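Local coordinates for F-BAR domain only protein 1 (Danio rerio, PDB 5JP2), which probably acts early in clathrin-mediated endocytosis, its mu homology domain here holding a peptide of the endocytic protein Eps15, at residues G45-S50 with V128-Y133; A21-Y26 with S255-E260; L68-V73 with K100-N105; Q246-G251 with R274-K279. One frame throughout, in Å; residues are numbered along the deposited sequence.

How the contacts relate
From the N terminus, 21-26 comes first but waits longest for its partner. The segments 45-50 and 68-73 follow; 100-105 then closes contact 3, the innermost loop, and 128-133 closes contact 1 around it. Much later 246-251 opens contact 4, 255-260 closes contact 2 around both earlier loops, and 274-279 closes contact 4, so that contacts 2 and 4 cross. Contacts 1 and 4 join strand neighbours in the large sheet, and their centres lie about 17 Å apart. Contact 3 builds the smaller sheet. Contact 2 spans the two: 21-26 is hydrogen-bonded to both 45-50 and 274-279, while 258-260 borders 68-73.

Contact 1 of 4, residues G45-S50 with V128-Y133; sequences GDLTMS and VALLKY
Lys132 reaches Asp46 on one face of this strand pair, NZ standing 2.8 Å from OD2 in a salt bridge. The two side chains run alongside each other, and the ammonium comes in above the carboxylate plane, 42° out of it. A bend at chi2 (-59°) brings the lysine chain to that position. Asp46 OD1 is occupied too: Thr48 OG1 donates to its syn lone pair at 2.9 Å, and the two grips probably limit the carboxylate's rotation. With a leucine here, Lys132 NZ would probably lose its counter-charge and Thr48 OG1 its acceptor.

The other face, with Leu47, Met49, Leu131 and Tyr133, is mainly apolar. Tyr133 lays its ring over Gly45, whose CA is 3.7 Å from the ring centroid; a side chain on that glycine would collide with the ring. The phenol OH continues to Glu25 OE2 of strand 17-31, which probably helps to hold the ring there. Further along, Leu130 CD1 packs at 3.7 Å on Met49 CB, while Leu47 CB meets Leu131 CB.

The backbone sets these positions. Met49 N donates to Val128 O at 2.7 Å and 173°, a nearly straight bond. Leu47 O receives Leu130 N at 2.9 Å and, weakly, Leu131 N. Outside the pair, Leu47 and Leu130 touch Leu72 and Phe70 of strand 69-73, and the bound peptide packs on Thr48. Two leucines opposite Leu47 define a classic beta bulge, set here in the large sheet of the mu homology domain's beta sandwich.

Contact 2 of 4, residues A21-Y26 with S255-E260; sequences AAITEY and SGLDVE
Ile23 and Leu257, the latter just before strand 258-260, face each other between two packed sheets, a beta-sandwich contact: the axes of 21-26 and 258-260 stay 8.5 Å apart and run antiparallel at 169°, too distant for backbone pairing. The Ile23 and Leu257 side chains cross obliquely, Ile23 CD1 resting 3.8 Å from Leu257 CD2. With CG1 lying beside the backbone N (chi1 -63°) and the chain then extended, Ile23 CD1 also comes within 4.0 Å of Asp258 CA. Next to it Ala21 CB meets Val259 CG1 at 3.9 Å, methyl against methyl.

Asp258 turns its CB away from strand 21-26, yet OD1 swings back beside Ile23 CD1; it accepts from Val259 N at 2.9 Å, above the carboxylate plane, and forms a salt bridge with Lys273. Were Asp258 an alanine, Lys273 NZ would probably be left without this counter-charge and Val259 N without its side-chain acceptor.

At the far end Glu25 extends its carboxylate to Ser255. OE1 receives Ser255 N at 2.9 Å on its syn lone pair, while OE2 faces the hydroxyl at a modelled separation so short that its exact value is doubtful. The same Ser255 OG closes an ST turn, accepting from Leu257 N at 3.2 Å.

Contact 3 of 4, residues L68-V73 with K100-N105; sequences LSFRLV and KDFWFN
Phe70 and Phe102 form a hydrogen-bonded pair in an antiparallel ladder whose strand axes approach to 4.8 Å at 156°, each N donating to the other's O. On the face that carries them, Phe102 CB sits over the Phe70 ring, 4.0 Å from its centroid and offset toward the rim. The two rings lie nearly parallel, planes 27° apart, but have slid so far that they barely overlap. Phe104 CE2 comes to the edge of the Phe70 ring, 3.9 Å from Phe70 CE2, and Phe104 CD2 is 3.6 Å from Leu68 CG. Leu72 CD1 touches Phe102 CE2 at the other end of the row.

The face of Ser69, Arg71, Asp101 and Trp103 mixes charge with an indole. Arg71 NH1 makes a salt bridge to Asp101 OD1 at 3.1 Å; the guanidinium, brought round by a bend at chi3 (-60°), stands almost perpendicular to the carboxylate, with OD2 over its face. Gln94 also binds OD1. Ser69 OG lies over the Trp103 ring and donates to Phe102 O at 3.3 Å.

Strand 258-261 flanks 69-73, strand 88-90 flanks 99-104, Phe70 and Phe104 pack on Leu130 of strand 125-137, and Asn105 takes the N-cap position before helix 106-119.

Contact 4 of 4, residues Q246-G251 with R274-K279; sequences QFVGSG and RFATGK
Gly249 N donates to Phe275 O at 3.0 Å, the shortest hydrogen bond joining these two segments, and the same oxygen is approached by the CA-H of Val248. Gly249 and Phe275 face each other on neighbouring antiparallel strands, 242-250 and 266-283, in the large sheet of the mu homology domain, the axes of 246-250 and 274-277 approaching to 4.7 Å. The return bond from Phe275 N to Gly249 O is longer, 3.2 Å, and its donor stands 51° out of the carbonyl plane.

The Phe275 ring folds across the partner strand, chi1 near 60° placing CG between its own backbone N and carbonyl carbon. Gly249 CA lies over the ring at 3.7 Å from the centroid in a CH-pi contact, and a CB on this glycine would strike CZ. Leu176 and Leu254 also touch the ring.

The face holding Val248, Arg274 and Ala276 meets the bound Eps15 peptide. Arg274 NH2 bonds to the peptide backbone, its guanidinium makes a cation-pi contact with a peptide aromatic, and Thr24 OG1 takes the hydrogen bond from NE. This second bond probably helps to orient the guanidinium. Val248 and Ala276 pack on a peptide aromatic side chain too, with Val248 CG2 at 4.3 Å from Ala276 CB.

Where the chain nears the corner at 278-279, Thr277 replaces a carbonyl with its hydroxyl: Phe247 N donates to OG1 at 3.1 Å, while Thr277 N binds Phe247 O. Thr277 CG2 then stands over the centre of the Phe247 ring, 3.3 Å from its centroid and only 8° off the ring normal.

Contact 1 of 4, residues G45-S50 with V128-Y133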
loop_
_atom_site.group_PDB
_atom_site.type_symbol
_atom_site.label_atom_id
_atom_site.label_comp_id
_atom_site.label_asym_id
_atom_site.label_seq_id
_atom_site.Cartn_x
_atom_site.Cartn_y
_atom_site.Cartn_z
ATOM N N GLY B 45 -4.875 1.117 4.927
ATOM C CA GLY B 45 -4.333 -0.221 4.875
ATOM C C GLY B 45 -5.372 -1.289 5.097
ATOM O O GLY B 45 -6.428 -1.050 5.681
ATOM N N ASP B 46 -5.018 -2.496 4.665
ATOM C CA ASP B 46 -5.861 -3.671 4.775
ATOM C C ASP B 46 -5.015 -4.872 5.181
ATOM O O ASP B 46 -3.958 -5.107 4.603
ATOM C CB ASP B 46 -6.565 -3.956 3.459
ATOM C CG ASP B 46 -7.078 -5.370 3.384
ATOM O OD1 ASP B 46 -6.373 -6.210 2.794
ATOM O OD2 ASP B 46 -8.169 -5.660 3.917
ATOM N N LEU B 47 -5.482 -5.634 6.158
ATOM C CA LEU B 47 -4.853 -6.890 6.553
ATOM C C LEU B 47 -5.740 -8.063 6.171
ATOM O O LEU B 47 -6.859 -8.186 6.665
ATOM C CB LEU B 47 -4.573 -6.916 8.047
ATOM C CG LEU B 47 -3.987 -8.204 8.614
ATOM C CD1 LEU B 47 -2.631 -8.511 8.031
ATOM C CD2 LEU B 47 -3.885 -8.091 10.110
ATOM N N THR B 48 -5.242 -8.916 5.298
ATOM C CA THR B 48 -5.954 -10.105 4.872
ATOM C C THR B 48 -5.193 -11.338 5.358
ATOM O O THR B 48 -3.968 -11.328 5.454
ATOM C CB THR B 48 -6.114 -10.108 3.347
ATOM O OG1 THR B 48 -7.011 -9.069 2.973
ATOM C CG2 THR B 48 -6.671 -11.394 2.850
ATOM N N MET B 49 -5.919 -12.391 5.712
ATOM C CA MET B 49 -5.286 -13.653 6.053
ATOM C C MET B 49 -5.815 -14.749 5.146
ATOM O O MET B 49 -7.001 -14.786 4.831
ATOM C CB MET B 49 -5.495 -14.020 7.508
ATOM C CG MET B 49 -4.762 -15.278 7.882
ATOM S SD MET B 49 -4.767 -15.646 9.620
ATOM C CE MET B 49 -3.665 -14.421 10.257
ATOM N N SER B 50 -4.915 -15.620 4.707
ATOM C CA SER B 50 -5.233 -16.699 3.787
ATOM C C SER B 50 -5.111 -18.049 4.490
ATOM O O SER B 50 -4.261 -18.238 5.359
ATOM C CB SER B 50 -4.311 -16.643 2.573
ATOM O OG SER B 50 -4.749 -17.529 1.573
ATOM N N VAL B 128 -9.465 -14.141 3.994
ATOM C CA VAL B 128 -10.327 -13.561 5.014
ATOM C C VAL B 128 -9.815 -12.175 5.385
ATOM O O VAL B 128 -8.631 -12.005 5.677
ATOM C CB VAL B 128 -10.378 -14.457 6.256
ATOM C CG1 VAL B 128 -11.205 -13.822 7.307
ATOM C CG2 VAL B 128 -10.930 -15.807 5.881
ATOM N N ALA B 129 -10.725 -11.214 5.470
ATOM C CA ALA B 129 -10.382 -9.822 5.736
ATOM C C ALA B 129 -10.408 -9.581 7.234
ATOM O O ALA B 129 -11.451 -9.704 7.868
ATOM C CB ALA B 129 -11.344 -8.888 5.009
ATOM N N LEU B 130 -9.249 -9.303 7.811
ATOM C CA LEU B 130 -9.159 -9.084 9.245
ATOM C C LEU B 130 -9.357 -7.631 9.673
ATOM O O LEU B 130 -9.960 -7.380 10.719
ATOM C CB LEU B 130 -7.819 -9.599 9.756
ATOM C CG LEU B 130 -7.579 -11.086 9.502
ATOM C CD1 LEU B 130 -6.328 -11.567 10.200
ATOM C CD2 LEU B 130 -8.764 -11.883 9.970
ATOM N N LEU B 131 -8.785 -6.667 8.954
ATOM C CA LEU B 131 -8.674 -5.325 9.506
ATOM C C LEU B 131 -8.566 -4.271 8.416
ATOM O O LEU B 131 -7.966 -4.509 7.370
ATOM C CB LEU B 131 -7.464 -5.250 10.419
ATOM C CG LEU B 131 -7.187 -3.981 11.188
ATOM C CD1 LEU B 131 -7.902 -4.021 12.499
ATOM C CD2 LEU B 131 -5.704 -3.901 11.402
ATOM N N LYS B 132 -9.145 -3.098 8.687
ATOM C CA LYS B 132 -8.897 -1.874 7.940
ATOM C C LYS B 132 -8.288 -0.859 8.895
ATOM O O LYS B 132 -8.572 -0.878 10.088
ATOM C CB LYS B 132 -10.169 -1.298 7.336
ATOM C CG LYS B 132 -10.996 -2.286 6.583
ATOM C CD LYS B 132 -10.255 -2.911 5.441
ATOM C CE LYS B 132 -11.231 -3.594 4.504
ATOM N NZ LYS B 132 -10.547 -4.298 3.395
ATOM N N TYR B 133 -7.438 0.022 8.383
ATOM C CA TYR B 133 -6.792 0.982 9.262
ATOM C C TYR B 133 -6.322 2.188 8.464
ATOM O O TYR B 133 -6.271 2.168 7.238
ATOM C CB TYR B 133 -5.638 0.343 10.051
ATOM C CG TYR B 133 -4.526 -0.244 9.235
ATOM C CD1 TYR B 133 -4.618 -1.521 8.725
ATOM C CD2 TYR B 133 -3.382 0.479 8.971
ATOM C CE1 TYR B 133 -3.604 -2.063 7.977
ATOM C CE2 TYR B 133 -2.367 -0.051 8.219
ATOM C CZ TYR B 133 -2.480 -1.330 7.731
ATOM O OH TYR B 133 -1.471 -1.865 6.980
#

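Contact 2 of 4, residues A21-Y26 with S255-E260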
loop_
_atom_site.group_PDB
_atom_site.type_symbol
_atom_site.label_atom_id
_atom_site.label_comp_id
_atom_site.label_asym_id
_atom_site.label_seq_id
_atom_site.Cartn_x
_atom_site.Cartn_y
_atom_site.Cartn_z
ATOM N N ALA B 21 -0.498 -14.095 5.620
ATOM C CA ALA B 21 -1.038 -12.756 5.799
ATOM C C ALA B 21 -0.626 -11.856 4.635
ATOM O O ALA B 21 0.383 -12.100 3.974
ATOM C CB ALA B 21 -0.562 -12.144 7.110
ATOM N N ALA B 22 -1.431 -10.830 4.367
ATOM C CA ALA B 22 -1.102 -9.830 3.360
ATOM C C ALA B 22 -1.456 -8.458 3.898
ATOM O O ALA B 22 -2.580 -8.233 4.347
ATOM C CB ALA B 22 -1.826 -10.072 2.035
ATOM N N ILE B 23 -0.486 -7.558 3.846
ATOM C CA ILE B 23 -0.624 -6.182 4.292
ATOM C C ILE B 23 -0.572 -5.322 3.043
ATOM O O ILE B 23 0.439 -5.321 2.340
ATOM C CB ILE B 23 0.484 -5.795 5.281
ATOM C CG1 ILE B 23 0.411 -6.643 6.543
ATOM C CG2 ILE B 23 0.412 -4.346 5.635
ATOM C CD1 ILE B 23 1.529 -6.369 7.510
ATOM N N THR B 24 -1.665 -4.617 2.755
ATOM C CA THR B 24 -1.811 -3.794 1.564
ATOM C C THR B 24 -2.079 -2.357 1.988
ATOM O O THR B 24 -2.949 -2.112 2.819
ATOM C CB THR B 24 -2.946 -4.310 0.701
ATOM O OG1 THR B 24 -2.720 -5.690 0.434
ATOM C CG2 THR B 24 -3.004 -3.575 -0.594
ATOM N N GLU B 25 -1.321 -1.413 1.446
ATOM C CA GLU B 25 -1.441 -0.025 1.861
ATOM C C GLU B 25 -1.492 0.905 0.661
ATOM O O GLU B 25 -0.730 0.736 -0.283
ATOM C CB GLU B 25 -0.293 0.366 2.790
ATOM C CG GLU B 25 -0.443 -0.229 4.148
ATOM C CD GLU B 25 0.575 0.251 5.125
ATOM O OE1 GLU B 25 1.410 1.073 4.756
ATOM O OE2 GLU B 25 0.555 -0.212 6.272
ATOM N N TYR B 26 -2.418 1.856 0.684
ATOM C CA TYR B 26 -2.482 2.931 -0.295
ATOM C C TYR B 26 -2.153 4.264 0.362
ATOM O O TYR B 26 -2.511 4.514 1.510
ATOM C CB TYR B 26 -3.849 3.013 -0.952
ATOM C CG TYR B 26 -4.138 1.842 -1.824
ATOM C CD1 TYR B 26 -3.752 1.829 -3.148
ATOM C CD2 TYR B 26 -4.780 0.733 -1.318
ATOM C CE1 TYR B 26 -4.011 0.739 -3.941
ATOM C CE2 TYR B 26 -5.045 -0.349 -2.097
ATOM C CZ TYR B 26 -4.660 -0.349 -3.405
ATOM O OH TYR B 26 -4.942 -1.445 -4.180
ATOM N N SER B 255 3.185 2.217 6.755
ATOM C CA SER B 255 2.809 2.562 8.120
ATOM C C SER B 255 3.800 2.036 9.138
ATOM O O SER B 255 3.932 2.608 10.222
ATOM C CB SER B 255 1.423 2.017 8.433
ATOM O OG SER B 255 1.400 0.613 8.306
ATOM N N GLY B 256 4.487 0.952 8.830
ATOM C CA GLY B 256 5.317 0.286 9.799
ATOM C C GLY B 256 4.631 -0.865 10.488
ATOM O O GLY B 256 5.300 -1.644 11.169
ATOM N N LEU B 257 3.314 -0.969 10.347
ATOM C CA LEU B 257 2.546 -2.047 10.947
ATOM C C LEU B 257 3.047 -3.404 10.468
ATOM O O LEU B 257 3.453 -3.573 9.318
ATOM C CB LEU B 257 1.064 -1.878 10.618
ATOM C CG LEU B 257 0.065 -2.943 11.070
ATOM C CD1 LEU B 257 -1.242 -2.298 11.318
ATOM C CD2 LEU B 257 -0.129 -4.012 10.027
ATOM N N ASP B 258 3.019 -4.377 11.374
ATOM C CA ASP B 258 3.392 -5.744 11.050
ATOM C C ASP B 258 2.516 -6.691 11.865
ATOM O O ASP B 258 1.872 -6.285 12.832
ATOM C CB ASP B 258 4.880 -5.977 11.330
ATOM C CG ASP B 258 5.473 -7.047 10.464
ATOM O OD1 ASP B 258 4.732 -7.689 9.701
ATOM O OD2 ASP B 258 6.690 -7.260 10.563
ATOM N N VAL B 259 2.493 -7.960 11.469
ATOM C CA VAL B 259 1.670 -8.968 12.125
ATOM C C VAL B 259 2.520 -10.191 12.462
ATOM O O VAL B 259 3.389 -10.594 11.686
ATOM C CB VAL B 259 0.465 -9.348 11.241
ATOM C CG1 VAL B 259 0.920 -9.974 9.951
ATOM C CG2 VAL B 259 -0.477 -10.247 11.987
ATOM N N GLU B 260 2.302 -10.758 13.641
ATOM C CA GLU B 260 2.959 -11.994 14.019
ATOM C C GLU B 260 1.985 -12.858 14.806
ATOM O O GLU B 260 1.113 -12.348 15.506
ATOM C CB GLU B 260 4.230 -11.741 14.833
ATOM C CG GLU B 260 4.001 -11.310 16.249
ATOM C CD GLU B 260 5.270 -10.838 16.925
ATOM O OE1 GLU B 260 6.230 -10.509 16.206
ATOM O OE2 GLU B 260 5.317 -10.814 18.173
#

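Contact 3 of 4, residues L68-V73 with K100-N105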
loop_
_atom_site.group_PDB
_atom_site.type_symbol
_atom_site.label_atom_id
_atom_site.label_comp_id
_atom_site.label_asym_id
_atom_site.label_seq_id
_atom_site.Cartn_x
_atom_site.Cartn_y
_atom_site.Cartn_z
ATOM N N LEU B 68 -6.637 -19.844 16.868
ATOM C CA LEU B 68 -5.704 -19.069 16.076
ATOM C C LEU B 68 -5.662 -17.645 16.618
ATOM O O LEU B 68 -6.689 -16.974 16.685
ATOM C CB LEU B 68 -6.129 -19.097 14.614
ATOM C CG LEU B 68 -5.343 -18.233 13.646
ATOM C CD1 LEU B 68 -3.887 -18.545 13.730
ATOM C CD2 LEU B 68 -5.848 -18.473 12.269
ATOM N N SER B 69 -4.483 -17.194 17.018
ATOM C CA SER B 69 -4.310 -15.915 17.679
ATOM C C SER B 69 -3.175 -15.148 17.021
ATOM O O SER B 69 -2.183 -15.748 16.621
ATOM C CB SER B 69 -4.007 -16.111 19.148
ATOM O OG SER B 69 -3.755 -14.863 19.764
ATOM N N PHE B 70 -3.319 -13.831 16.886
ATOM C CA PHE B 70 -2.256 -13.039 16.278
ATOM C C PHE B 70 -2.110 -11.686 16.961
ATOM O O PHE B 70 -2.932 -11.276 17.774
ATOM C CB PHE B 70 -2.469 -12.866 14.779
ATOM C CG PHE B 70 -3.653 -12.033 14.403
ATOM C CD1 PHE B 70 -3.542 -10.658 14.294
ATOM C CD2 PHE B 70 -4.854 -12.622 14.089
ATOM C CE1 PHE B 70 -4.606 -9.891 13.922
ATOM C CE2 PHE B 70 -5.924 -11.855 13.714
ATOM C CZ PHE B 70 -5.796 -10.481 13.627
ATOM N N ARG B 71 -1.024 -11.003 16.619
ATOM C CA ARG B 71 -0.624 -9.750 17.240
ATOM C C ARG B 71 -0.275 -8.724 16.167
ATOM O O ARG B 71 0.416 -9.049 15.199
ATOM C CB ARG B 71 0.591 -9.995 18.119
ATOM C CG ARG B 71 0.959 -8.892 19.045
ATOM C CD ARG B 71 2.347 -9.116 19.630
ATOM N NE ARG B 71 2.438 -10.358 20.386
ATOM C CZ ARG B 71 2.008 -10.516 21.630
ATOM N NH1 ARG B 71 1.430 -9.513 22.280
ATOM N NH2 ARG B 71 2.146 -11.691 22.220
ATOM N N LEU B 72 -0.723 -7.483 16.344
ATOM C CA LEU B 72 -0.211 -6.375 15.541
ATOM C C LEU B 72 0.904 -5.658 16.284
ATOM O O LEU B 72 0.779 -5.360 17.469
ATOM C CB LEU B 72 -1.312 -5.381 15.206
ATOM C CG LEU B 72 -2.610 -5.918 14.632
ATOM C CD1 LEU B 72 -3.581 -4.775 14.524
ATOM C CD2 LEU B 72 -2.369 -6.541 13.281
ATOM N N VAL B 73 1.979 -5.337 15.570
ATOM C CA VAL B 73 3.156 -4.742 16.183
ATOM C C VAL B 73 3.571 -3.508 15.406
ATOM O O VAL B 73 3.234 -3.348 14.232
ATOM C CB VAL B 73 4.332 -5.731 16.260
ATOM C CG1 VAL B 73 3.970 -6.920 17.114
ATOM C CG2 VAL B 73 4.698 -6.186 14.883
ATOM N N LYS B 100 -1.156 -4.961 19.797
ATOM C CA LYS B 100 -2.521 -5.350 20.123
ATOM C C LYS B 100 -2.804 -6.773 19.670
ATOM O O LYS B 100 -2.412 -7.172 18.574
ATOM C CB LYS B 100 -3.558 -4.416 19.498
ATOM C CG LYS B 100 -4.855 -4.441 20.286
ATOM C CD LYS B 100 -6.025 -3.798 19.579
ATOM C CE LYS B 100 -7.181 -3.657 20.552
ATOM N NZ LYS B 100 -7.227 -4.809 21.497
ATOM N N ASP B 101 -3.557 -7.500 20.486
ATOM C CA ASP B 101 -3.832 -8.910 20.283
ATOM C C ASP B 101 -5.256 -9.142 19.808
ATOM O O ASP B 101 -6.183 -8.422 20.183
ATOM C CB ASP B 101 -3.624 -9.716 21.565
ATOM C CG ASP B 101 -2.179 -9.843 21.946
ATOM O OD1 ASP B 101 -1.548 -8.822 22.254
ATOM O OD2 ASP B 101 -1.667 -10.968 21.906
ATOM N N PHE B 102 -5.411 -10.173 18.990
ATOM C CA PHE B 102 -6.702 -10.601 18.492
ATOM C C PHE B 102 -6.778 -12.118 18.511
ATOM O O PHE B 102 -5.788 -12.802 18.260
ATOM C CB PHE B 102 -6.919 -10.093 17.077
ATOM C CG PHE B 102 -7.007 -8.609 16.990
ATOM C CD1 PHE B 102 -8.213 -7.965 17.167
ATOM C CD2 PHE B 102 -5.880 -7.852 16.734
ATOM C CE1 PHE B 102 -8.287 -6.600 17.091
ATOM C CE2 PHE B 102 -5.952 -6.491 16.650
ATOM C CZ PHE B 102 -7.154 -5.862 16.830
ATOM N N TRP B 103 -7.959 -12.641 18.817
ATOM C CA TRP B 103 -8.223 -14.072 18.776
ATOM C C TRP B 103 -9.356 -14.341 17.806
ATOM O O TRP B 103 -10.308 -13.573 17.728
ATOM C CB TRP B 103 -8.596 -14.624 20.155
ATOM C CG TRP B 103 -7.564 -14.357 21.177
ATOM C CD1 TRP B 103 -6.636 -15.235 21.651
ATOM C CD2 TRP B 103 -7.331 -13.122 21.855
ATOM N NE1 TRP B 103 -5.838 -14.625 22.583
ATOM C CE2 TRP B 103 -6.244 -13.326 22.727
ATOM C CE3 TRP B 103 -7.934 -11.868 21.812
ATOM C CZ2 TRP B 103 -5.748 -12.319 23.550
ATOM C CZ3 TRP B 103 -7.440 -10.869 22.630
ATOM C CH2 TRP B 103 -6.359 -11.100 23.485
ATOM N N PHE B 104 -9.262 -15.435 17.079
ATOM C CA PHE B 104 -10.346 -15.830 16.205
ATOM C C PHE B 104 -11.461 -16.498 16.993
ATOM O O PHE B 104 -11.224 -17.180 17.991
ATOM C CB PHE B 104 -9.856 -16.798 15.139
ATOM C CG PHE B 104 -9.357 -16.136 13.912
ATOM C CD1 PHE B 104 -10.205 -15.820 12.890
ATOM C CD2 PHE B 104 -8.022 -15.835 13.785
ATOM C CE1 PHE B 104 -9.733 -15.215 11.770
ATOM C CE2 PHE B 104 -7.558 -15.229 12.669
ATOM C CZ PHE B 104 -8.411 -14.924 11.662
ATOM N N ASN B 105 -12.681 -16.325 16.501
ATOM C CA ASN B 105 -13.789 -17.168 16.903
ATOM C C ASN B 105 -13.758 -18.401 16.012
ATOM O O ASN B 105 -14.052 -18.313 14.820
ATOM C CB ASN B 105 -15.093 -16.395 16.738
ATOM C CG ASN B 105 -16.319 -17.178 17.171
ATOM O OD1 ASN B 105 -17.107 -16.689 17.971
ATOM N ND2 ASN B 105 -16.500 -18.369 16.640
#

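Contact 4 of 4, residues Q246-G251 with R274-K279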
loop_
_atom_site.group_PDB
_atom_site.type_symbol
_atom_site.label_atom_id
_atom_site.label_comp_id
_atom_site.label_asym_id
_atom_site.label_seq_id
_atom_site.Cartn_x
_atom_site.Cartn_y
_atom_site.Cartn_z
ATOM N N GLN B 246 2.876 8.341 -9.534
ATOM C CA GLN B 246 2.421 6.982 -9.318
ATOM C C GLN B 246 3.619 6.092 -9.064
ATOM O O GLN B 246 4.647 6.228 -9.722
ATOM C CB GLN B 246 1.628 6.487 -10.517
ATOM C CG GLN B 246 0.455 7.390 -10.814
ATOM C CD GLN B 246 -0.355 6.911 -11.969
ATOM O OE1 GLN B 246 0.184 6.469 -12.972
ATOM N NE2 GLN B 246 -1.661 7.046 -11.863
ATOM N N PHE B 247 3.488 5.187 -8.108
ATOM C CA PHE B 247 4.523 4.196 -7.878
ATOM C C PHE B 247 3.943 3.055 -7.063
ATOM O O PHE B 247 2.818 3.122 -6.568
ATOM C CB PHE B 247 5.755 4.811 -7.199
ATOM C CG PHE B 247 5.482 5.469 -5.873
ATOM C CD1 PHE B 247 5.249 4.712 -4.724
ATOM C CD2 PHE B 247 5.522 6.852 -5.762
ATOM C CE1 PHE B 247 5.011 5.323 -3.511
ATOM C CE2 PHE B 247 5.297 7.472 -4.551
ATOM C CZ PHE B 247 5.049 6.696 -3.416
ATOM N N VAL B 248 4.768 2.024 -6.878
ATOM C CA VAL B 248 4.383 0.754 -6.291
ATOM C C VAL B 248 5.589 0.287 -5.499
ATOM O O VAL B 248 6.716 0.701 -5.752
ATOM C CB VAL B 248 3.979 -0.279 -7.382
ATOM C CG1 VAL B 248 3.903 -1.681 -6.847
ATOM C CG2 VAL B 248 2.664 0.088 -7.998
ATOM N N GLY B 249 5.350 -0.576 -4.526
ATOM C CA GLY B 249 6.420 -1.141 -3.734
ATOM C C GLY B 249 5.993 -2.485 -3.192
ATOM O O GLY B 249 4.825 -2.858 -3.248
ATOM N N SER B 250 6.976 -3.245 -2.731
ATOM C CA SER B 250 6.714 -4.549 -2.154
ATOM C C SER B 250 7.802 -4.836 -1.148
ATOM O O SER B 250 8.923 -4.353 -1.285
ATOM C CB SER B 250 6.689 -5.650 -3.206
ATOM O OG SER B 250 7.960 -5.741 -3.797
ATOM N N GLY B 251 7.473 -5.642 -0.149
ATOM C CA GLY B 251 8.443 -6.078 0.821
ATOM C C GLY B 251 8.492 -5.243 2.070
ATOM O O GLY B 251 9.158 -5.629 3.031
ATOM N N ARG B 274 2.614 -5.002 0.337
ATOM C CA ARG B 274 2.574 -4.232 -0.895
ATOM C C ARG B 274 1.949 -2.867 -0.652
ATOM O O ARG B 274 1.081 -2.704 0.203
ATOM C CB ARG B 274 1.807 -4.963 -1.990
ATOM C CG ARG B 274 0.391 -5.288 -1.634
ATOM C CD ARG B 274 -0.278 -6.078 -2.738
ATOM N NE ARG B 274 -1.714 -6.211 -2.522
ATOM C CZ ARG B 274 -2.552 -6.730 -3.405
ATOM N NH1 ARG B 274 -2.098 -7.166 -4.565
ATOM N NH2 ARG B 274 -3.845 -6.812 -3.129
ATOM N N PHE B 275 2.411 -1.876 -1.403
ATOM C CA PHE B 275 1.811 -0.565 -1.306
ATOM C C PHE B 275 1.777 0.100 -2.669
ATOM O O PHE B 275 2.517 -0.265 -3.579
ATOM C CB PHE B 275 2.536 0.292 -0.275
ATOM C CG PHE B 275 3.981 0.525 -0.568
ATOM C CD1 PHE B 275 4.371 1.435 -1.535
ATOM C CD2 PHE B 275 4.952 -0.120 0.158
ATOM C CE1 PHE B 275 5.694 1.674 -1.782
ATOM C CE2 PHE B 275 6.278 0.117 -0.082
ATOM C CZ PHE B 275 6.651 1.012 -1.052
ATOM N N ALA B 276 0.894 1.080 -2.798
ATOM C CA ALA B 276 0.731 1.797 -4.048
ATOM C C ALA B 276 0.255 3.213 -3.759
ATOM O O ALA B 276 -0.338 3.492 -2.721
ATOM C CB ALA B 276 -0.254 1.091 -4.974
ATOM N N THR B 277 0.507 4.099 -4.713
ATOM C CA THR B 277 -0.012 5.448 -4.622
ATOM C C THR B 277 -1.496 5.458 -4.942
ATOM O O THR B 277 -1.968 4.729 -5.809
ATOM C CB THR B 277 0.695 6.391 -5.589
ATOM O OG1 THR B 277 0.699 5.830 -6.892
ATOM C CG2 THR B 277 2.069 6.661 -5.162
ATOM N N GLY B 278 -2.228 6.276 -4.219
ATOM C CA GLY B 278 -3.539 6.699 -4.644
ATOM C C GLY B 278 -3.368 8.002 -5.405
ATOM O O GLY B 278 -2.693 8.045 -6.435
ATOM N N LYS B 279 -4.072 9.034 -4.974
ATOM C CA LYS B 279 -3.792 10.389 -5.424
ATOM C C LYS B 279 -2.585 10.932 -4.670
ATOM O O LYS B 279 -2.653 11.159 -3.462
ATOM C CB LYS B 279 -5.028 11.257 -5.216
ATOM C CG LYS B 279 -4.971 12.606 -5.879
ATOM C CD LYS B 279 -6.303 13.342 -5.750
ATOM C CE LYS B 279 -6.584 13.721 -4.311
ATOM N NZ LYS B 279 -7.951 14.269 -4.128
#